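Periplasmic binding protein/LacI transcriptional regulator (Burkholderia multivorans, PDB 4YLE) probably serves as the periplasmic substrate-binding component of a bacterial ABC transporter, capturing a simple sugar for delivery to the membrane components. Local coordinates at residues I119-D124 and P140-D145; Y156-L161 and D188-G193; G172-T177 and V200-W205; M234-V239 and I259-P264. All blocks are in the same frame, centred on the assembly; numbering follows the deposited sequence.

Overall arrangement
Contact 1 belongs to the mixed sheet of one lobe, whereas contacts 2, 3 and 4 lie in the second lobe, built round the parallel sheet 196-202, 166-171, 226-229, 252-254. Contact 1 closes first along the chain. Contacts 2 and 3 then interleave, their segments alternating along the chain, and helix 177-193 of one runs on to strand 196-202 of the other; contact 4 comes last. The centres of contacts 1 and 2 are about 29 Å apart, those of contacts 3 and 4 about 17 Å. These last two touch, selenomethionine Met234 packing against Gly203 and Trp205. Asp124 of contact 1 and Trp205 of contact 3 both approach the bound unknown ligand, as expected for a binding protein whose site lies between two lobes.

Contact 1: I119-D124 and P140-D145; sequences IVVNID and PFVGPD
Asn122 CB and the Asp124 carbonyl lie at the edge of the Phe141 ring, near its plane, with Phe141 CZ 3.6 Å from Asp124 O. The Asn122 amide stands steeply to the ring, the two planes 70° apart and Asn122 CG 3.5 Å from Phe141 CD1. Both residues belong to a beta-alpha-beta crossover, in which helix 129-133 links two neighbouring parallel strands, 119-123 and 141-144. Asn122 uses both backbone groups across the pair: its N donates to Pro140 O (3.0 Å) and its O accepts from Val142 N (2.8 Å). Asp124 N adds a longer bond to Val142 O. Beta-branched residues suit the other face of the sheet, where Val121 CG1, anti to its own N (chi1 180°), comes 4.1 Å from Val142 CG2. The extended Asn122 side chain carries its amide past the ring to the following loop, where OD1 accepts from Leu127 N and ND2 donates to Asn125 O. Just beyond the strand, Asp124 suits a ligand site: OD1 hydrogen-bonds the unknown ligand and OD2 forms a salt bridge with Lys40. Its backbone is tied in as well, one water donating to Asp124 O at 2.6 Å and to Pro144 O at 2.7 Å.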
loop_
_atom_site.group_PDB
_atom_site.type_symbol
_atom_site.label_atom_id
_atom_site.label_comp_id
_atom_site.label_asym_id
_atom_site.label_seq_id
_atom_site.Cartn_x
_atom_site.Cartn_y
_atom_site.Cartn_z
ATOM N N ILE A 119 -22.199 -2.384 3.657
ATOM C CA ILE A 119 -21.214 -3.443 3.548
ATOM C C ILE A 119 -19.858 -2.754 3.404
ATOM O O ILE A 119 -19.695 -1.887 2.565
ATOM C CB ILE A 119 -21.519 -4.391 2.338
ATOM C CG1 ILE A 119 -22.853 -5.125 2.574
ATOM C CG2 ILE A 119 -20.384 -5.413 2.087
ATOM C CD1 ILE A 119 -22.869 -6.019 3.818
ATOM N N VAL A 120 -18.905 -3.127 4.245
ATOM C CA VAL A 120 -17.532 -2.612 4.119
ATOM C C VAL A 120 -16.574 -3.722 3.784
ATOM O O VAL A 120 -16.571 -4.755 4.431
ATOM C CB VAL A 120 -17.086 -1.938 5.419
ATOM C CG1 VAL A 120 -15.671 -1.387 5.280
ATOM C CG2 VAL A 120 -18.096 -0.852 5.835
ATOM N N VAL A 121 -15.739 -3.472 2.771
ATOM C CA VAL A 121 -14.674 -4.354 2.365
ATOM C C VAL A 121 -13.388 -3.566 2.500
ATOM O O VAL A 121 -13.332 -2.412 2.119
ATOM C CB VAL A 121 -14.850 -4.825 0.920
ATOM C CG1 VAL A 121 -13.726 -5.734 0.506
ATOM C CG2 VAL A 121 -16.205 -5.552 0.741
ATOM N N ASN A 122 -12.391 -4.225 3.059
ATOM C CA ASN A 122 -11.078 -3.666 3.366
ATOM C C ASN A 122 -10.149 -4.100 2.251
ATOM O O ASN A 122 -10.052 -5.299 1.977
ATOM C CB ASN A 122 -10.658 -4.217 4.732
ATOM C CG ASN A 122 -9.309 -3.745 5.237
ATOM O OD1 ASN A 122 -8.877 -4.248 6.266
ATOM N ND2 ASN A 122 -8.666 -2.778 4.572
ATOM N N ILE A 123 -9.470 -3.154 1.620
ATOM C CA ILE A 123 -8.406 -3.513 0.690
ATOM C C ILE A 123 -7.057 -2.890 1.045
ATOM O O ILE A 123 -7.012 -1.980 1.853
ATOM C CB ILE A 123 -8.741 -3.098 -0.754
ATOM C CG1 ILE A 123 -8.740 -1.568 -0.925
ATOM C CG2 ILE A 123 -10.122 -3.704 -1.185
ATOM C CD1 ILE A 123 -9.013 -1.088 -2.386
ATOM N N ASP A 124 -5.983 -3.435 0.440
ATOM C CA ASP A 124 -4.623 -2.846 0.434
ATOM C C ASP A 124 -3.924 -3.000 1.781
ATOM O O ASP A 124 -2.999 -3.805 1.932
ATOM C CB ASP A 124 -4.686 -1.379 0.023
ATOM C CG ASP A 124 -3.320 -0.699 0.036
ATOM O OD1 ASP A 124 -2.314 -1.402 -0.056
ATOM O OD2 ASP A 124 -3.263 0.551 0.121
ATOM N N PRO A 140 -14.230 -8.321 5.649
ATOM C CA PRO A 140 -13.423 -9.072 4.681
ATOM C C PRO A 140 -12.272 -8.253 4.128
ATOM O O PRO A 140 -12.416 -7.045 3.963
ATOM C CB PRO A 140 -14.429 -9.403 3.568
ATOM C CG PRO A 140 -15.479 -8.401 3.692
ATOM C CD PRO A 140 -15.610 -8.140 5.164
ATOM N N PHE A 141 -11.153 -8.918 3.860
ATOM C CA PHE A 141 -9.961 -8.266 3.328
ATOM C C PHE A 141 -9.654 -8.807 1.949
ATOM O O PHE A 141 -9.732 -10.024 1.723
ATOM C CB PHE A 141 -8.765 -8.468 4.277
ATOM C CG PHE A 141 -7.525 -7.766 3.802
ATOM C CD1 PHE A 141 -7.488 -6.393 3.762
ATOM C CD2 PHE A 141 -6.433 -8.468 3.337
ATOM C CE1 PHE A 141 -6.350 -5.721 3.273
ATOM C CE2 PHE A 141 -5.311 -7.797 2.872
ATOM C CZ PHE A 141 -5.287 -6.443 2.837
ATOM N N VAL A 142 -9.371 -7.883 1.031
ATOM C CA VAL A 142 -8.806 -8.169 -0.282
ATOM C C VAL A 142 -7.490 -7.427 -0.424
ATOM O O VAL A 142 -7.450 -6.202 -0.426
ATOM C CB VAL A 142 -9.780 -7.741 -1.386
ATOM C CG1 VAL A 142 -9.201 -8.015 -2.765
ATOM C CG2 VAL A 142 -11.120 -8.420 -1.195
ATOM N N GLY A 143 -6.398 -8.169 -0.506
ATOM C CA GLY A 143 -5.114 -7.571 -0.760
ATOM C C GLY A 143 -4.016 -8.604 -0.665
ATOM O O GLY A 143 -4.268 -9.815 -0.470
ATOM N N PRO A 144 -2.779 -8.125 -0.799
ATOM C CA PRO A 144 -1.602 -8.985 -0.859
ATOM C C PRO A 144 -0.998 -9.347 0.477
ATOM O O PRO A 144 -1.204 -8.700 1.504
ATOM C CB PRO A 144 -0.623 -8.138 -1.643
ATOM C CG PRO A 144 -0.941 -6.750 -1.218
ATOM C CD PRO A 144 -2.450 -6.742 -1.169
ATOM N N ASP A 145 -0.172 -10.380 0.415
ATOM C CA ASP A 145 0.687 -10.736 1.522
ATOM C C ASP A 145 1.958 -9.910 1.328
ATOM O O ASP A 145 2.805 -10.235 0.477
ATOM C CB ASP A 145 0.982 -12.235 1.534
ATOM C CG ASP A 145 1.899 -12.645 2.668
ATOM O OD1 ASP A 145 2.784 -11.843 3.032
ATOM O OD2 ASP A 145 1.763 -13.786 3.202
HETATM O O HOH W 1 -2.285 -6.319 2.317
#

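Contact 2: Y156-L161 and D188-G193; sequences YLAKKL and DAMKAG
Met190, a selenomethionine, reaches across from helix 177-193 and presses its CE methyl onto Ala158 CB at 4.0 Å, the tight centre of this helix-helix contact. Bends at chi2 (-58°) and chi3 (94°) fold the flexible chain back toward the other helix. Leu157 comes to the same methyl at about a right angle, its CD2 4.2 Å from Met190 CE, while Leu161 CD1 lies 4.3 Å from Met190 SE. Small residues suit the closest part of the interface: Ala158 offers just a methyl, and Gly193, lacking a side chain, allows its CA to come within 5.8 Å of Ala158 CA. The local axes pass 9.3 Å apart and cross at -34°. The side-chain contacts are apolar, so the fit rests on shape. The outer flanks are looser. Lys159, Lys160 and Lys191 are exposed, as suits long charged chains, and Ala192 is exposed beside them. Away from this packing, Asp188 ties helix 177-193 to Arg147, near the start of helix 146-160, by a salt bridge. Beneath the two helices lies the parallel sheet of this lobe: Leu157 and Met190 both rest on Leu228 of strand 226-229, and Leu157 and Leu161 extend the packing to Tyr252 of strand 252-254.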
loop_
_atom_site.group_PDB
_atom_site.type_symbol
_atom_site.label_atom_id
_atom_site.label_comp_id
_atom_site.label_asym_id
_atom_site.label_seq_id
_atom_site.Cartn_x
_atom_site.Cartn_y
_atom_site.Cartn_z
ATOM N N TYR A 156 15.845 -10.625 -4.615
ATOM C CA TYR A 156 16.532 -10.214 -5.829
ATOM C C TYR A 156 17.742 -9.334 -5.492
ATOM O O TYR A 156 18.844 -9.545 -6.008
ATOM C CB TYR A 156 15.575 -9.486 -6.766
ATOM C CG TYR A 156 16.155 -9.273 -8.145
ATOM C CD1 TYR A 156 16.285 -10.327 -9.044
ATOM C CD2 TYR A 156 16.588 -8.035 -8.534
ATOM C CE1 TYR A 156 16.825 -10.127 -10.311
ATOM C CE2 TYR A 156 17.130 -7.827 -9.791
ATOM C CZ TYR A 156 17.241 -8.864 -10.674
ATOM O OH TYR A 156 17.796 -8.649 -11.926
ATOM N N LEU A 157 17.536 -8.353 -4.618
ATOM C CA LEU A 157 18.632 -7.537 -4.129
ATOM C C LEU A 157 19.734 -8.362 -3.501
ATOM O O LEU A 157 20.916 -8.115 -3.747
ATOM C CB LEU A 157 18.118 -6.530 -3.108
ATOM C CG LEU A 157 19.167 -5.661 -2.405
ATOM C CD1 LEU A 157 19.967 -4.775 -3.381
ATOM C CD2 LEU A 157 18.445 -4.806 -1.354
ATOM N N ALA A 158 19.369 -9.338 -2.682
ATOM C CA ALA A 158 20.384 -10.153 -1.993
ATOM C C ALA A 158 21.347 -10.803 -2.967
ATOM O O ALA A 158 22.530 -10.949 -2.663
ATOM C CB ALA A 158 19.715 -11.213 -1.143
ATOM N N LYS A 159 20.858 -11.175 -4.148
ATOM C CA LYS A 159 21.712 -11.827 -5.139
ATOM C C LYS A 159 22.846 -10.899 -5.580
ATOM O O LYS A 159 23.913 -11.363 -6.012
ATOM C CB LYS A 159 20.908 -12.259 -6.371
ATOM C CG LYS A 159 19.652 -13.053 -6.108
ATOM C CD LYS A 159 19.848 -14.149 -5.074
ATOM C CE LYS A 159 18.504 -14.692 -4.593
ATOM N NZ LYS A 159 18.451 -14.787 -3.099
ATOM N N LYS A 160 22.599 -9.590 -5.472
ATOM C CA LYS A 160 23.519 -8.570 -5.975
ATOM C C LYS A 160 24.475 -8.086 -4.899
ATOM O O LYS A 160 25.499 -7.461 -5.200
ATOM C CB LYS A 160 22.725 -7.394 -6.556
ATOM C CG LYS A 160 22.009 -7.749 -7.851
ATOM C CD LYS A 160 22.191 -6.688 -8.912
ATOM C CE LYS A 160 22.001 -7.254 -10.317
ATOM N NZ LYS A 160 22.223 -6.185 -11.330
ATOM N N LEU A 161 24.141 -8.399 -3.650
ATOM C CA LEU A 161 24.929 -8.016 -2.499
ATOM C C LEU A 161 25.739 -9.179 -2.028
ATOM O O LEU A 161 25.789 -10.221 -2.682
ATOM C CB LEU A 161 24.040 -7.521 -1.353
ATOM C CG LEU A 161 23.241 -6.254 -1.623
ATOM C CD1 LEU A 161 22.389 -5.813 -0.427
ATOM C CD2 LEU A 161 24.148 -5.127 -2.028
ATOM N N ASP A 188 13.629 -10.328 6.357
ATOM C CA ASP A 188 13.763 -11.761 6.111
ATOM C C ASP A 188 14.779 -12.028 5.019
ATOM O O ASP A 188 15.627 -12.918 5.133
ATOM C CB ASP A 188 12.421 -12.364 5.675
ATOM C CG ASP A 188 11.341 -12.322 6.770
ATOM O OD1 ASP A 188 11.671 -12.173 7.977
ATOM O OD2 ASP A 188 10.137 -12.524 6.393
ATOM N N ALA A 189 14.677 -11.249 3.945
ATOM C CA ALA A 189 15.568 -11.410 2.799
ATOM C C ALA A 189 17.016 -11.121 3.178
ATOM O O ALA A 189 17.934 -11.883 2.825
ATOM C CB ALA A 189 15.116 -10.502 1.681
HETATM N N MSE A 190 17.217 -10.021 3.897
HETATM C CA MSE A 190 18.558 -9.618 4.296
HETATM C C MSE A 190 19.194 -10.629 5.244
HETATM O O MSE A 190 20.361 -10.982 5.066
HETATM C CB MSE A 190 18.514 -8.236 4.922
HETATM C CG MSE A 190 18.094 -7.141 3.911
HETATM SE SE MSE A 190 19.270 -7.031 2.318
HETATM C CE MSE A 190 18.240 -8.199 1.082
ATOM N N LYS A 191 18.430 -11.106 6.233
ATOM C CA LYS A 191 18.892 -12.196 7.118
ATOM C C LYS A 191 19.333 -13.446 6.361
ATOM O O LYS A 191 20.381 -14.026 6.635
ATOM C CB LYS A 191 17.789 -12.627 8.081
ATOM C CG LYS A 191 17.455 -11.723 9.256
ATOM C CD LYS A 191 16.237 -12.309 10.003
ATOM C CE LYS A 191 15.933 -11.619 11.326
ATOM N NZ LYS A 191 16.060 -10.143 11.266
ATOM N N ALA A 192 18.492 -13.883 5.436
ATOM C CA ALA A 192 18.708 -15.116 4.697
ATOM C C ALA A 192 19.965 -15.039 3.828
ATOM O O ALA A 192 20.584 -16.075 3.491
ATOM C CB ALA A 192 17.510 -15.407 3.844
ATOM N N GLY A 193 20.326 -13.813 3.463
ATOM C CA GLY A 193 21.462 -13.565 2.590
ATOM C C GLY A 193 22.739 -13.245 3.334
ATOM O O GLY A 193 23.824 -13.247 2.743
#

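Contact 3: G172-T177 and V200-W205; sequences GVSTTT and VQSGEW
Gly172 lies flat over the indole of Trp205, its CA 3.4 Å from the centroid of the six-membered ring and only 7° off the ring normal, a CH-pi contact that a residue without a side chain can make this closely. Val173 N sits over the same face, nearer the rim. The Val173 side chain crosses the indole at about a right angle and brings CG2 to 3.3 Å from Trp205 CD1, a tight approach, shorter than ordinary carbon-carbon packing. At the ring edge, Thr176 OG1 is 3.6 Å from Trp205 CZ2. The polar link is Ser202 OG, which donates to Gly172 O at 2.8 Å from above the carbonyl plane rather than along a lone pair. The same hydroxyl accepts from Glu204 N at 3.0 Å, closing an ST turn just past strand 196-202. It also accepts from a water that takes the Ser174 N-H, and several bonds thus fix its place. Farther out, Ser174 OG bonds Glu171 OE1, and a type I turn from Val173 to Thr176 leads into helix 177-193, where Thr176 is the N-cap and its OG1 meets Ala179 N. Asn231 ND2 holds Trp205 O. Thr177 reaches Arg126 and Ser103 of the other lobe. Loops after parallel strands, carrying an aromatic residue about 4 Å from the bound ligand, are characteristic of the cleft of periplasmic binding proteins.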
loop_
_atom_site.group_PDB
_atom_site.type_symbol
_atom_site.label_atom_id
_atom_site.label_comp_id
_atom_site.label_asym_id
_atom_site.label_seq_id
_atom_site.Cartn_x
_atom_site.Cartn_y
_atom_site.Cartn_z
ATOM N N GLY A 172 7.198 2.440 5.316
ATOM C CA GLY A 172 5.980 3.246 5.225
ATOM C C GLY A 172 5.528 3.765 6.588
ATOM O O GLY A 172 6.250 3.683 7.594
ATOM N N VAL A 173 4.302 4.303 6.635
ATOM C CA VAL A 173 3.693 4.745 7.904
ATOM C C VAL A 173 3.695 3.579 8.890
ATOM O O VAL A 173 3.081 2.558 8.640
ATOM C CB VAL A 173 2.248 5.282 7.668
ATOM C CG1 VAL A 173 1.512 5.481 8.962
ATOM C CG2 VAL A 173 2.275 6.582 6.873
ATOM N N SER A 174 4.398 3.738 10.013
ATOM C CA SER A 174 4.701 2.606 10.902
ATOM C C SER A 174 3.487 1.975 11.602
ATOM O O SER A 174 3.571 0.849 12.087
ATOM C CB SER A 174 5.732 3.049 11.940
ATOM O OG SER A 174 6.927 3.409 11.263
ATOM N N THR A 175 2.349 2.652 11.579
ATOM C CA THR A 175 1.134 2.126 12.183
ATOM C C THR A 175 0.236 1.443 11.154
ATOM O O THR A 175 -0.973 1.286 11.359
ATOM C CB THR A 175 0.362 3.240 12.849
ATOM O OG1 THR A 175 0.133 4.269 11.885
ATOM C CG2 THR A 175 1.166 3.807 14.036
ATOM N N THR A 176 0.816 1.063 10.026
ATOM C CA THR A 176 0.047 0.309 9.046
ATOM C C THR A 176 0.583 -1.092 8.953
ATOM O O THR A 176 1.788 -1.337 9.022
ATOM C CB THR A 176 0.041 0.965 7.645
ATOM O OG1 THR A 176 1.377 1.068 7.123
ATOM C CG2 THR A 176 -0.583 2.331 7.720
ATOM N N THR A 177 -0.347 -2.021 8.812
ATOM C CA THR A 177 0.017 -3.399 8.620
ATOM C C THR A 177 0.907 -3.555 7.396
ATOM O O THR A 177 1.906 -4.271 7.447
ATOM C CB THR A 177 -1.241 -4.266 8.491
ATOM O OG1 THR A 177 -2.064 -4.028 9.625
ATOM C CG2 THR A 177 -0.880 -5.735 8.403
ATOM N N VAL A 200 16.374 1.316 10.309
ATOM C CA VAL A 200 14.999 1.232 9.823
ATOM C C VAL A 200 14.314 2.505 10.269
ATOM O O VAL A 200 14.253 2.772 11.469
ATOM C CB VAL A 200 14.236 -0.017 10.364
ATOM C CG1 VAL A 200 12.803 -0.063 9.829
ATOM C CG2 VAL A 200 14.943 -1.300 9.965
ATOM N N GLN A 201 13.836 3.295 9.307
ATOM C CA GLN A 201 13.190 4.571 9.572
ATOM C C GLN A 201 12.032 4.793 8.614
ATOM O O GLN A 201 12.065 4.363 7.466
ATOM C CB GLN A 201 14.178 5.728 9.432
ATOM C CG GLN A 201 15.423 5.638 10.331
ATOM C CD GLN A 201 16.418 6.732 10.025
ATOM O OE1 GLN A 201 16.056 7.909 9.973
ATOM N NE2 GLN A 201 17.682 6.353 9.806
ATOM N N SER A 202 11.017 5.488 9.087
ATOM C CA SER A 202 9.838 5.731 8.256
ATOM C C SER A 202 9.969 6.973 7.389
ATOM O O SER A 202 10.281 8.069 7.867
ATOM C CB SER A 202 8.591 5.853 9.128
ATOM O OG SER A 202 7.454 6.116 8.335
ATOM N N GLY A 203 9.697 6.782 6.104
ATOM C CA GLY A 203 9.573 7.867 5.164
ATOM C C GLY A 203 8.106 8.185 4.888
ATOM O O GLY A 203 7.818 8.940 3.974
ATOM N N GLU A 204 7.216 7.602 5.685
ATOM C CA GLU A 204 5.775 7.894 5.709
ATOM C C GLU A 204 5.074 7.828 4.336
ATOM O O GLU A 204 4.094 8.524 4.107
ATOM C CB GLU A 204 5.548 9.275 6.333
ATOM C CG GLU A 204 5.864 9.271 7.828
ATOM C CD GLU A 204 5.910 10.644 8.389
ATOM O OE1 GLU A 204 5.002 11.430 8.052
ATOM O OE2 GLU A 204 6.857 10.939 9.145
ATOM N N TRP A 205 5.630 6.996 3.464
ATOM C CA TRP A 205 5.134 6.687 2.126
ATOM C C TRP A 205 5.401 7.791 1.120
ATOM O O TRP A 205 4.977 7.674 -0.037
ATOM C CB TRP A 205 3.628 6.399 2.109
ATOM C CG TRP A 205 3.101 5.243 2.904
ATOM C CD1 TRP A 205 2.085 5.283 3.806
ATOM C CD2 TRP A 205 3.497 3.853 2.812
ATOM N NE1 TRP A 205 1.829 4.025 4.292
ATOM C CE2 TRP A 205 2.674 3.129 3.692
ATOM C CE3 TRP A 205 4.474 3.167 2.085
ATOM C CZ2 TRP A 205 2.793 1.748 3.867
ATOM C CZ3 TRP A 205 4.578 1.785 2.242
ATOM C CH2 TRP A 205 3.741 1.097 3.130
HETATM O O HOH W 2 5.232 6.472 10.592
#

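Contact 4: M234-V239 and I259-P264; sequences MAIGAV and INAIKP
Two parts of the alpha/beta lobe built on the parallel sheet meet here: helix 232-244, which connects strands 226-229 and 252-254 in a beta-alpha-beta unit, and the turn that leads from strand 252-254 toward helix 263-268. Ile236 carries the contact. Its CG1 is anti to the carbonyl carbon (chi1 -71°), and the chain then runs on extended (chi2 169°), so that the terminal methyl projects well out from the helix. That methyl, CD1, is 3.8 Å from Ile259 CD1 and equally 3.8 Å from Ala261 CB, touching a branched residue and a small one that lie side by side on the turn. Farther back along the same side chain, Ile236 CG1 lies 3.9 Å from Ile262 CD1. Ile262 also approaches Ala235 CB with this methyl, at 4.4 Å, where alanine allows the turn to stay near the helix. Apolar residues suit these positions, as only aliphatic carbons do the touching. Ile259 is held at its backbone N by Asp232 OD2, and Asn260 N by Glu45 OE2 of the other lobe, a link between the halves of the protein. Ile262 packs further on Val271. Within the turn the chain coils tightly, Ile262 N donating to Ile259 O at 2.9 Å. Lys263 and Asn260, both exposed, face outward, and their polar ends meet: Lys263 NZ donates to Asn260 OD1 at 3.0 Å, tilted 19° from the plane of the amide carbonyl.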
loop_
_atom_site.group_PDB
_atom_site.type_symbol
_atom_site.label_atom_id
_atom_site.label_comp_id
_atom_site.label_asym_id
_atom_site.label_seq_id
_atom_site.Cartn_x
_atom_site.Cartn_y
_atom_site.Cartn_z
HETATM N N MSE A 234 8.868 6.434 -2.054
HETATM C CA MSE A 234 10.023 6.579 -1.175
HETATM C C MSE A 234 11.293 6.204 -1.912
HETATM O O MSE A 234 12.343 6.825 -1.667
HETATM C CB MSE A 234 9.845 5.769 0.080
HETATM C CG MSE A 234 8.870 6.426 1.012
HETATM SE SE MSE A 234 8.656 5.576 2.718
HETATM C CE MSE A 234 8.328 3.778 2.070
ATOM N N ALA A 235 11.212 5.216 -2.811
ATOM C CA ALA A 235 12.364 4.825 -3.622
ATOM C C ALA A 235 12.822 5.966 -4.525
ATOM O O ALA A 235 14.019 6.142 -4.698
ATOM C CB ALA A 235 12.057 3.606 -4.441
ATOM N N ILE A 236 11.880 6.738 -5.083
ATOM C CA ILE A 236 12.214 7.906 -5.900
ATOM C C ILE A 236 12.971 8.892 -5.028
ATOM O O ILE A 236 13.991 9.447 -5.448
ATOM C CB ILE A 236 10.941 8.554 -6.506
ATOM C CG1 ILE A 236 10.381 7.624 -7.581
ATOM C CG2 ILE A 236 11.225 9.946 -7.052
ATOM C CD1 ILE A 236 8.978 8.012 -8.087
ATOM N N GLY A 237 12.495 9.105 -3.807
ATOM C CA GLY A 237 13.236 9.914 -2.858
ATOM C C GLY A 237 14.637 9.389 -2.616
ATOM O O GLY A 237 15.618 10.187 -2.627
ATOM N N ALA A 238 14.759 8.072 -2.425
ATOM C CA ALA A 238 16.077 7.449 -2.161
ATOM C C ALA A 238 17.033 7.566 -3.372
ATOM O O ALA A 238 18.219 7.849 -3.204
ATOM C CB ALA A 238 15.880 5.988 -1.753
ATOM N N VAL A 239 16.515 7.392 -4.583
ATOM C CA VAL A 239 17.290 7.616 -5.800
ATOM C C VAL A 239 17.875 9.047 -5.839
ATOM O O VAL A 239 19.074 9.239 -6.108
ATOM C CB VAL A 239 16.411 7.340 -7.070
ATOM C CG1 VAL A 239 17.018 7.948 -8.337
ATOM C CG2 VAL A 239 16.262 5.875 -7.241
ATOM N N ILE A 259 5.052 1.742 -10.095
ATOM C CA ILE A 259 4.451 2.919 -10.736
ATOM C C ILE A 259 5.206 3.316 -11.998
ATOM O O ILE A 259 6.385 3.017 -12.147
ATOM C CB ILE A 259 4.375 4.133 -9.782
ATOM C CG1 ILE A 259 5.782 4.620 -9.423
ATOM C CG2 ILE A 259 3.530 3.752 -8.557
ATOM C CD1 ILE A 259 5.831 5.835 -8.510
ATOM N N ASN A 260 4.518 3.984 -12.921
ATOM C CA ASN A 260 5.162 4.375 -14.171
ATOM C C ASN A 260 6.429 5.155 -13.942
ATOM O O ASN A 260 7.393 4.983 -14.679
ATOM C CB ASN A 260 4.223 5.207 -15.038
ATOM C CG ASN A 260 3.121 4.382 -15.603
ATOM O OD1 ASN A 260 3.381 3.315 -16.154
ATOM N ND2 ASN A 260 1.874 4.837 -15.445
ATOM N N ALA A 261 6.439 6.015 -12.927
ATOM C CA ALA A 261 7.610 6.870 -12.712
ATOM C C ALA A 261 8.855 6.015 -12.463
ATOM O O ALA A 261 9.971 6.457 -12.707
ATOM C CB ALA A 261 7.371 7.836 -11.553
ATOM N N ILE A 262 8.666 4.782 -12.001
ATOM C CA ILE A 262 9.813 3.943 -11.652
ATOM C C ILE A 262 10.390 3.224 -12.874
ATOM O O ILE A 262 11.508 2.709 -12.843
ATOM C CB ILE A 262 9.430 2.903 -10.549
ATOM C CG1 ILE A 262 10.598 2.704 -9.585
ATOM C CG2 ILE A 262 8.994 1.569 -11.123
ATOM C CD1 ILE A 262 10.791 3.870 -8.613
ATOM N N LYS A 263 9.643 3.192 -13.966
ATOM C CA LYS A 263 10.090 2.413 -15.122
ATOM C C LYS A 263 11.349 2.938 -15.803
ATOM O O LYS A 263 12.238 2.149 -16.114
ATOM C CB LYS A 263 8.941 2.305 -16.110
ATOM C CG LYS A 263 7.851 1.428 -15.530
ATOM C CD LYS A 263 6.595 1.379 -16.377
ATOM C CE LYS A 263 5.469 0.751 -15.583
ATOM N NZ LYS A 263 4.309 0.532 -16.465
ATOM N N PRO A 264 11.466 4.259 -16.013
ATOM C CA PRO A 264 12.739 4.723 -16.580
ATOM C C PRO A 264 13.910 4.421 -15.650
ATOM O O PRO A 264 15.036 4.228 -16.092
ATOM C CB PRO A 264 12.540 6.229 -16.729
ATOM C CG PRO A 264 11.072 6.441 -16.653
ATOM C CD PRO A 264 10.537 5.375 -15.773
#